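Local coordinates for protein exodeoxyribonuclease III (Archaeoglobus fulgidus, PDB 2VOA) that acts as an AP endonuclease of the ExoIII family, cleaving DNA at abasic sites, probably with the help of magnesium or manganese ions, at residues D76-L81 against L91-I96; I197-D202 against C233-K238; M147-E152 against R174-I179. The protein carries 1 engineered substitution. One frame throughout, in Å; residues are numbered along the deposited sequence.

Contact 1: residues D76-L81 against L91-I96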
loop_
_atom_site.group_PDB
_atom_site.type_symbol
_atom_site.label_atom_id
_atom_site.label_comp_id
_atom_site.label_asym_id
_atom_site.label_seq_id
_atom_site.Cartn_x
_atom_site.Cartn_y
_atom_site.Cartn_z
ATOM N N ASP A 76 17.655 7.663 -31.021
ATOM C CA ASP A 76 19.008 7.996 -30.559
ATOM C C ASP A 76 19.089 8.008 -29.032
ATOM O O ASP A 76 19.595 8.964 -28.421
ATOM C CB ASP A 76 19.454 9.353 -31.134
ATOM C CG ASP A 76 19.461 9.378 -32.666
ATOM O OD1 ASP A 76 19.759 8.345 -33.303
ATOM O OD2 ASP A 76 19.166 10.449 -33.235
ATOM N N VAL A 77 18.567 6.951 -28.415
ATOM C CA VAL A 77 18.461 6.890 -26.956
ATOM C C VAL A 77 19.824 6.531 -26.367
ATOM O O VAL A 77 20.498 5.598 -26.849
ATOM C CB VAL A 77 17.410 5.842 -26.514
ATOM C CG1 VAL A 77 17.300 5.781 -25.003
ATOM C CG2 VAL A 77 16.046 6.131 -27.138
ATOM N N SER A 78 20.244 7.288 -25.354
ATOM C CA SER A 78 21.490 6.966 -24.631
ATOM C C SER A 78 21.283 7.070 -23.123
ATOM O O SER A 78 20.361 7.744 -22.667
ATOM C CB SER A 78 22.666 7.836 -25.102
ATOM O OG SER A 78 22.456 9.203 -24.797
ATOM N N PHE A 79 22.153 6.389 -22.368
ATOM C CA PHE A 79 22.049 6.321 -20.904
ATOM C C PHE A 79 23.363 6.737 -20.257
ATOM O O PHE A 79 24.460 6.333 -20.697
ATOM C CB PHE A 79 21.743 4.881 -20.426
ATOM C CG PHE A 79 20.614 4.203 -21.170
ATOM C CD1 PHE A 79 20.851 3.024 -21.894
ATOM C CD2 PHE A 79 19.331 4.744 -21.182
ATOM C CE1 PHE A 79 19.807 2.405 -22.600
ATOM C CE2 PHE A 79 18.289 4.117 -21.884
ATOM C CZ PHE A 79 18.524 2.968 -22.576
ATOM N N GLY A 80 23.243 7.505 -19.186
ATOM C CA GLY A 80 24.390 7.853 -18.339
ATOM C C GLY A 80 25.271 8.971 -18.885
ATOM O O GLY A 80 25.102 9.432 -20.027
ATOM N N LEU A 81 26.187 9.434 -18.038
ATOM C CA LEU A 81 27.251 10.336 -18.460
ATOM C C LEU A 81 28.234 9.587 -19.363
ATOM O O LEU A 81 28.216 8.355 -19.408
ATOM C CB LEU A 81 27.951 10.916 -17.225
ATOM C CG LEU A 81 27.124 11.954 -16.438
ATOM C CD1 LEU A 81 27.767 12.211 -15.069
ATOM C CD2 LEU A 81 27.002 13.268 -17.227
ATOM N N LEU A 91 20.599 9.241 -15.821
ATOM C CA LEU A 91 20.558 10.127 -16.980
ATOM C C LEU A 91 20.087 9.315 -18.162
ATOM O O LEU A 91 20.679 8.282 -18.474
ATOM C CB LEU A 91 21.947 10.726 -17.267
ATOM C CG LEU A 91 22.118 11.793 -18.362
ATOM C CD1 LEU A 91 23.421 12.538 -18.184
ATOM C CD2 LEU A 91 22.063 11.235 -19.829
ATOM N N ILE A 92 19.031 9.803 -18.801
ATOM C CA ILE A 92 18.542 9.197 -20.040
ATOM C C ILE A 92 18.318 10.320 -21.034
ATOM O O ILE A 92 17.792 11.396 -20.671
ATOM C CB ILE A 92 17.261 8.320 -19.801
ATOM C CG1 ILE A 92 16.879 7.522 -21.064
ATOM C CG2 ILE A 92 16.080 9.153 -19.245
ATOM C CD1 ILE A 92 15.696 6.584 -20.862
ATOM N N ARG A 93 18.747 10.085 -22.273
ATOM C CA ARG A 93 18.687 11.102 -23.310
ATOM C C ARG A 93 18.123 10.525 -24.599
ATOM O O ARG A 93 18.411 9.399 -24.930
ATOM C CB ARG A 93 20.081 11.632 -23.568
ATOM C CG ARG A 93 20.168 12.670 -24.683
ATOM C CD ARG A 93 21.490 13.342 -24.597
ATOM N NE ARG A 93 21.555 14.598 -25.338
ATOM C CZ ARG A 93 22.670 15.311 -25.434
ATOM N NH1 ARG A 93 23.769 14.885 -24.814
ATOM N NH2 ARG A 93 22.692 16.442 -26.122
ATOM N N ALA A 94 17.325 11.311 -25.306
ATOM C CA ALA A 94 16.706 10.857 -26.547
ATOM C C ALA A 94 16.343 12.046 -27.402
ATOM O O ALA A 94 16.114 13.132 -26.884
ATOM C CB ALA A 94 15.459 10.016 -26.253
ATOM N N LYS A 95 16.282 11.836 -28.717
ATOM C CA LYS A 95 15.662 12.803 -29.597
ATOM C C LYS A 95 14.186 12.393 -29.727
ATOM O O LYS A 95 13.872 11.272 -30.179
ATOM C CB LYS A 95 16.342 12.770 -30.971
ATOM C CG LYS A 95 15.942 13.920 -31.908
ATOM C CD LYS A 95 16.526 13.661 -33.283
ATOM C CE LYS A 95 16.273 14.800 -34.257
ATOM N NZ LYS A 95 16.716 16.098 -33.685
ATOM N N ILE A 96 13.291 13.285 -29.309
ATOM C CA ILE A 96 11.849 12.995 -29.296
ATOM C C ILE A 96 11.111 14.131 -29.980
ATOM O O ILE A 96 11.211 15.284 -29.529
ATOM C CB ILE A 96 11.322 12.839 -27.848
ATOM C CG1 ILE A 96 12.094 11.715 -27.150
ATOM C CG2 ILE A 96 9.834 12.544 -27.835
ATOM C CD1 ILE A 96 11.849 11.594 -25.659
#
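Ser78 and Arg93 exchange a reciprocal pair of backbone hydrogen bonds, Ser78 N to Arg93 O at 2.8 Å and Arg93 N to Ser78 O at 2.9 Å. Toward the loop that joins the strands, Gly80 N gives Leu91 O a further backbone bond at 2.8 Å. Arg93 O carries a second, weaker load, a CA-H...O contact from Val77 CA at 3.2 Å. Over the Ser78-Arg93 pair the hydroxyl OG of Ser78 rests against Arg93 CB at 3.6 Å. The rest of the arginine runs extended away from Ser78, and its guanidinium pairs with Asp100 and also bonds Thr134 and Tyr130. On the other face Phe79 and Ile92 form the non-hydrogen-bonded pair; they lie alongside and point the same way, and Ile92 CD1 meets the ring at its edge, in plane, 3.7 Å from Phe79 CE2. Val77 CG2 extends this apolar row to the methyl of Ala94. At the opposite end Leu91, with CG anti to the backbone N (chi1 -174°), lies along Gly80, its CD2 3.5 Å from Gly80 O. Its CD1 meets Leu81 CD2 at 3.8 Å, two leucines crossed at about a right angle and backed by Tyr130 of helix 115-134. Together the strands make an antiparallel beta hairpin, 77-79 being an outermost strand of one of the two sheets of the DNase I-like fold.

Contact 2: residues I197-D202 against C233-K238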
loop_
_atom_site.group_PDB
_atom_site.type_symbol
_atom_site.label_atom_id
_atom_site.label_comp_id
_atom_site.label_asym_id
_atom_site.label_seq_id
_atom_site.Cartn_x
_atom_site.Cartn_y
_atom_site.Cartn_z
ATOM N N ILE A 197 6.910 28.942 -5.634
ATOM C CA ILE A 197 6.360 27.786 -6.343
ATOM C C ILE A 197 7.258 26.616 -5.989
ATOM O O ILE A 197 8.463 26.678 -6.228
ATOM C CB ILE A 197 6.371 27.980 -7.856
ATOM C CG1 ILE A 197 5.490 29.172 -8.253
ATOM C CG2 ILE A 197 5.897 26.665 -8.575
ATOM C CD1 ILE A 197 5.497 29.503 -9.719
ATOM N N TYR A 198 6.671 25.556 -5.420
ATOM C CA TYR A 198 7.476 24.431 -4.929
ATOM C C TYR A 198 7.081 23.162 -5.670
ATOM O O TYR A 198 5.911 22.975 -6.006
ATOM C CB TYR A 198 7.340 24.245 -3.417
ATOM C CG TYR A 198 7.730 25.479 -2.652
ATOM C CD1 TYR A 198 6.847 26.043 -1.743
ATOM C CD2 TYR A 198 8.968 26.107 -2.869
ATOM C CE1 TYR A 198 7.173 27.184 -1.014
ATOM C CE2 TYR A 198 9.313 27.257 -2.137
ATOM C CZ TYR A 198 8.399 27.803 -1.245
ATOM O OH TYR A 198 8.728 28.939 -0.525
ATOM N N THR A 199 8.080 22.344 -5.976
ATOM C CA THR A 199 7.881 21.087 -6.687
ATOM C C THR A 199 8.088 19.879 -5.749
ATOM O O THR A 199 8.050 18.736 -6.191
ATOM C CB THR A 199 8.819 20.973 -7.919
ATOM O OG1 THR A 199 10.185 21.204 -7.528
ATOM C CG2 THR A 199 8.397 21.968 -9.017
ATOM N N PHE A 200 8.372 20.167 -4.476
ATOM C CA PHE A 200 8.657 19.139 -3.476
ATOM C C PHE A 200 8.191 19.570 -2.093
ATOM O O PHE A 200 8.473 20.682 -1.651
ATOM C CB PHE A 200 10.151 18.832 -3.436
ATOM C CG PHE A 200 10.556 17.972 -2.271
ATOM C CD1 PHE A 200 10.223 16.622 -2.245
ATOM C CD2 PHE A 200 11.262 18.515 -1.206
ATOM C CE1 PHE A 200 10.601 15.802 -1.149
ATOM C CE2 PHE A 200 11.653 17.709 -0.114
ATOM C CZ PHE A 200 11.303 16.337 -0.098
ATOM N N TYR A 201 7.477 18.675 -1.408
ATOM C CA TYR A 201 7.117 18.863 -0.006
ATOM C C TYR A 201 7.458 17.551 0.684
ATOM O O TYR A 201 6.967 16.492 0.275
ATOM C CB TYR A 201 5.619 19.140 0.162
ATOM C CG TYR A 201 5.167 20.448 -0.432
ATOM C CD1 TYR A 201 4.701 20.504 -1.740
ATOM C CD2 TYR A 201 5.160 21.625 0.330
ATOM C CE1 TYR A 201 4.259 21.704 -2.301
ATOM C CE2 TYR A 201 4.722 22.821 -0.221
ATOM C CZ TYR A 201 4.280 22.851 -1.528
ATOM O OH TYR A 201 3.824 24.030 -2.076
ATOM N N ASP A 202 8.306 17.617 1.705
ATOM C CA ASP A 202 8.771 16.415 2.408
ATOM C C ASP A 202 7.608 15.718 3.091
ATOM O O ASP A 202 6.840 16.369 3.790
ATOM C CB ASP A 202 9.862 16.807 3.416
ATOM C CG ASP A 202 10.599 15.621 3.988
ATOM O OD1 ASP A 202 9.950 14.678 4.463
ATOM O OD2 ASP A 202 11.857 15.662 4.022
ATOM N N CYS A 233 4.539 27.891 -17.821
ATOM C CA CYS A 233 5.263 26.924 -17.028
ATOM C C CYS A 233 4.648 27.002 -15.642
ATOM O O CYS A 233 4.374 28.099 -15.139
ATOM C CB CYS A 233 6.751 27.246 -16.978
ATOM S SG CYS A 233 7.757 26.012 -16.099
ATOM N N TYR A 234 4.379 25.846 -15.061
ATOM C CA TYR A 234 3.724 25.794 -13.758
ATOM C C TYR A 234 3.947 24.438 -13.104
ATOM O O TYR A 234 4.259 23.453 -13.783
ATOM C CB TYR A 234 2.216 26.042 -13.911
ATOM C CG TYR A 234 1.554 25.167 -14.965
ATOM C CD1 TYR A 234 1.030 23.912 -14.635
ATOM C CD2 TYR A 234 1.467 25.594 -16.306
ATOM C CE1 TYR A 234 0.415 23.104 -15.613
ATOM C CE2 TYR A 234 0.871 24.795 -17.289
ATOM C CZ TYR A 234 0.337 23.561 -16.939
ATOM O OH TYR A 234 -0.251 22.802 -17.935
ATOM N N ALA A 235 3.789 24.409 -11.783
ATOM C CA ALA A 235 3.812 23.172 -11.014
ATOM C C ALA A 235 2.379 22.757 -10.752
ATOM O O ALA A 235 1.551 23.581 -10.364
ATOM C CB ALA A 235 4.595 23.343 -9.687
ATOM N N ASP A 236 2.080 21.487 -10.970
ATOM C CA ASP A 236 0.714 20.977 -10.764
ATOM C C ASP A 236 0.522 20.377 -9.370
ATOM O O ASP A 236 1.007 19.285 -9.086
ATOM C CB ASP A 236 0.382 19.955 -11.860
ATOM C CG ASP A 236 -1.078 19.505 -11.845
ATOM O OD1 ASP A 236 -1.428 18.694 -12.741
ATOM O OD2 ASP A 236 -1.869 19.954 -10.969
ATOM N N ILE A 237 -0.179 21.109 -8.498
ATOM C CA ILE A 237 -0.404 20.674 -7.113
ATOM C C ILE A 237 -1.403 19.500 -6.986
ATOM O O ILE A 237 -1.405 18.765 -5.982
ATOM C CB ILE A 237 -0.836 21.882 -6.204
ATOM C CG1 ILE A 237 -0.754 21.543 -4.698
ATOM C CG2 ILE A 237 -2.227 22.370 -6.568
ATOM C CD1 ILE A 237 0.623 21.212 -4.203
ATOM N N LYS A 238 -2.264 19.323 -7.990
ATOM C CA LYS A 238 -3.347 18.329 -7.884
ATOM C C LYS A 238 -2.877 16.886 -7.556
ATOM O O LYS A 238 -3.398 16.282 -6.601
ATOM C CB LYS A 238 -4.270 18.367 -9.112
ATOM C CG LYS A 238 -5.068 19.649 -9.218
ATOM C CD LYS A 238 -6.012 19.614 -10.409
ATOM C CE LYS A 238 -6.618 20.995 -10.651
ATOM N NZ LYS A 238 -6.704 21.289 -12.122
#
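The methyl of Ala235 points toward residues 197-199, touching Ile197 CG2 at 3.7 Å and Tyr198 O at 3.9 Å. That segment holds a classic beta bulge, in which Thr199 and Phe200 both face Trp215, and it lies beside the outermost strand 230-235 of one sheet of the DNase I-like fold. Ile197 reaches Ala235 with its short branch because CG2 is anti to the backbone N, while the longer CG1 branch lies beside that N (chi1 -62°). Thr199 adds its methyl, CG2 standing 4.1 Å from Ala235 CB; its hydroxyl bonds Asp218, a residue predicted to be important for catalysis. One alanine methyl thus gathers two side chains and a carbonyl, and no hydrogen bond joins the two segments. Farther along, Tyr201 and Ile237 cross at about a right angle. Ile237 CD1 comes obliquely to the tyrosine ring, 4.1 Å from Tyr201 CE1, and both residues also touch Leu249. The ring of Phe200 meets those of His248 and Trp215; the nearest atom of the contact is about 5 Å from the bound nucleic acid. In the turn leading toward helix 238-241, Asp236 makes a capping bond: OD2 accepts Lys238 N at 3.1 Å from above the carboxylate plane, 45° out of it, while OD1 bonds Trp22 NE1.

Contact 3: residues M147-E152 against R174-I179; sequences MNVAPE and RAYKKI
Tyr176 is the centre of the packed part of this contact, touched by three residues of the loop 147-152. Val149 lies over one ring face, CB 4.0 Å above the plane and displaced toward the rim. Its CG1 slides back along the tyrosine to Tyr176 CB at 3.7 Å. Pro151 comes to the ring edge, near the plane, with CB 3.9 Å from Tyr176 CD2. Met147 crosses the tyrosine side chain at about a right angle, its CG oblique to the ring and 3.6 Å from Tyr176 CE1. The tyrosine gets there because CG stands anti to the backbone N (chi1 176°), carrying the ring off the helix into the loop. An alanine here would remove the whole ring and is likely to open a gap between Met147, Val149 and Pro151, leaving the loop less firmly seated on the helix. The loop begins within the GDxN sequence of the ExoIII family; its Asn148, and Asp146 just before it, are predicted to bind the metal, so helix 170-180 packs against a loop that probably helps form the active site. Ala219 and Leu221 of strand 218-222 also touch Tyr176. Toward solvent the chemistry turns polar and sparser. Lys177 passes Pro151, whose carbonyl accepts a hydrogen bond from Arg173. Lys177 NZ forms a salt bridge to Glu152 OE1 at 2.7 Å, arriving on the syn side of the carboxylate, 33° out of its plane, though the lysine's end is strained and its exact placement doubtful.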
loop_
_atom_site.group_PDB
_atom_site.type_symbol
_atom_site.label_atom_id
_atom_site.label_comp_id
_atom_site.label_asym_id
_atom_site.label_seq_id
_atom_site.Cartn_x
_atom_site.Cartn_y
_atom_site.Cartn_z
ATOM N N MET A 147 16.983 18.071 -10.030
ATOM C CA MET A 147 18.363 18.572 -9.938
ATOM C C MET A 147 18.917 18.494 -8.527
ATOM O O MET A 147 20.128 18.613 -8.321
ATOM C CB MET A 147 18.388 20.038 -10.427
ATOM C CG MET A 147 17.789 20.266 -11.849
ATOM S SD MET A 147 18.382 19.079 -13.084
ATOM C CE MET A 147 17.514 19.750 -14.502
ATOM N N ASN A 148 18.033 18.339 -7.543
ATOM C CA ASN A 148 18.438 18.423 -6.133
ATOM C C ASN A 148 19.267 19.675 -5.875
ATOM O O ASN A 148 20.190 19.696 -5.072
ATOM C CB ASN A 148 19.153 17.145 -5.678
ATOM C CG ASN A 148 18.172 16.005 -5.455
ATOM O OD1 ASN A 148 17.210 16.146 -4.697
ATOM N ND2 ASN A 148 18.404 14.883 -6.120
ATOM N N VAL A 149 18.884 20.748 -6.555
ATOM C CA VAL A 149 19.494 22.053 -6.313
ATOM C C VAL A 149 18.405 23.095 -6.439
ATOM O O VAL A 149 17.704 23.149 -7.456
ATOM C CB VAL A 149 20.624 22.387 -7.336
ATOM C CG1 VAL A 149 21.171 23.823 -7.121
ATOM C CG2 VAL A 149 21.771 21.373 -7.247
ATOM N N ALA A 150 18.304 23.916 -5.407
ATOM C CA ALA A 150 17.425 25.079 -5.402
ATOM C C ALA A 150 18.372 26.276 -5.619
ATOM O O ALA A 150 19.103 26.687 -4.686
ATOM C CB ALA A 150 16.720 25.177 -4.060
ATOM N N PRO A 151 18.425 26.798 -6.862
ATOM C CA PRO A 151 19.523 27.730 -7.187
ATOM C C PRO A 151 19.422 29.131 -6.568
ATOM O O PRO A 151 20.465 29.761 -6.330
ATOM C CB PRO A 151 19.456 27.835 -8.719
ATOM C CG PRO A 151 18.011 27.608 -9.044
ATOM C CD PRO A 151 17.545 26.555 -8.031
ATOM N N GLU A 152 18.196 29.615 -6.324
ATOM C CA GLU A 152 18.011 30.966 -5.761
ATOM C C GLU A 152 17.257 30.915 -4.439
ATOM O O GLU A 152 16.532 29.945 -4.209
ATOM C CB GLU A 152 17.220 31.844 -6.753
ATOM C CG GLU A 152 17.869 31.970 -8.142
ATOM C CD GLU A 152 19.241 32.626 -8.118
ATOM O OE1 GLU A 152 20.006 32.407 -9.088
ATOM O OE2 GLU A 152 19.568 33.375 -7.158
ATOM N N ARG A 174 26.526 26.893 -6.947
ATOM C CA ARG A 174 27.499 27.436 -7.903
ATOM C C ARG A 174 27.728 26.452 -9.077
ATOM O O ARG A 174 27.805 26.862 -10.242
ATOM C CB ARG A 174 28.830 27.745 -7.195
ATOM C CG ARG A 174 29.930 28.189 -8.163
ATOM C CD ARG A 174 31.257 28.486 -7.499
ATOM N NE ARG A 174 32.149 29.101 -8.486
ATOM C CZ ARG A 174 32.424 30.405 -8.575
ATOM N NH1 ARG A 174 31.902 31.281 -7.714
ATOM N NH2 ARG A 174 33.243 30.838 -9.532
ATOM N N ALA A 175 27.845 25.159 -8.767
ATOM C CA ALA A 175 28.105 24.144 -9.789
ATOM C C ALA A 175 26.934 24.014 -10.755
ATOM O O ALA A 175 27.109 23.850 -11.955
ATOM C CB ALA A 175 28.444 22.798 -9.155
ATOM N N TYR A 176 25.724 24.143 -10.222
ATOM C CA TYR A 176 24.521 24.032 -11.035
ATOM C C TYR A 176 24.420 25.275 -11.925
ATOM O O TYR A 176 24.224 25.174 -13.147
ATOM C CB TYR A 176 23.322 23.904 -10.103
ATOM C CG TYR A 176 21.987 23.863 -10.782
ATOM C CD1 TYR A 176 21.605 22.762 -11.540
ATOM C CD2 TYR A 176 21.098 24.935 -10.671
ATOM C CE1 TYR A 176 20.371 22.700 -12.156
ATOM C CE2 TYR A 176 19.823 24.884 -11.285
ATOM C CZ TYR A 176 19.475 23.775 -12.022
ATOM O OH TYR A 176 18.251 23.702 -12.632
ATOM N N LYS A 177 24.607 26.442 -11.325
ATOM C CA LYS A 177 24.533 27.699 -12.095
ATOM C C LYS A 177 25.594 27.777 -13.191
ATOM O O LYS A 177 25.346 28.365 -14.240
ATOM C CB LYS A 177 24.577 28.906 -11.177
ATOM C CG LYS A 177 23.348 28.987 -10.258
ATOM C CD LYS A 177 23.630 30.015 -9.167
ATOM C CE LYS A 177 22.380 30.706 -8.748
ATOM N NZ LYS A 177 22.643 32.178 -8.508
ATOM N N LYS A 178 26.753 27.150 -12.973
ATOM C CA LYS A 178 27.782 27.072 -14.006
ATOM C C LYS A 178 27.247 26.412 -15.283
ATOM O O LYS A 178 27.568 26.840 -16.405
ATOM C CB LYS A 178 28.988 26.298 -13.455
ATOM C CG LYS A 178 30.144 26.139 -14.424
ATOM C CD LYS A 178 31.238 25.263 -13.820
ATOM C CE LYS A 178 32.284 24.898 -14.857
ATOM N NZ LYS A 178 33.551 24.393 -14.276
ATOM N N ILE A 179 26.408 25.394 -15.113
ATOM C CA ILE A 179 25.783 24.714 -16.253
ATOM C C ILE A 179 24.750 25.623 -16.911
ATOM O O ILE A 179 24.717 25.734 -18.133
ATOM C CB ILE A 179 25.106 23.390 -15.856
ATOM C CG1 ILE A 179 26.064 22.505 -15.007
ATOM C CG2 ILE A 179 24.668 22.633 -17.117
ATOM C CD1 ILE A 179 25.414 21.186 -14.427
#

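Contact 3 is the most buried of the three, while contacts 1 and 2 are partly so. Their chemistry follows their place: contact 1 is held by backbone hydrogen bonds within one sheet, contact 2 by apolar touches between a loop and an outermost strand of the other sheet, and contact 3 by a tyrosine between loop and helix, with a salt bridge at its outer side. None shares a segment, but helix 115-134 packs on both contacts 1 and 3. Contacts 1 and 2 lie on opposite sides of the chain's centre. Contact 3 includes the predicted site residue Asn148 and contact 2 lies beside Asp218 and His248, each with its nearest atom about 5 Å from the bound nucleic acid.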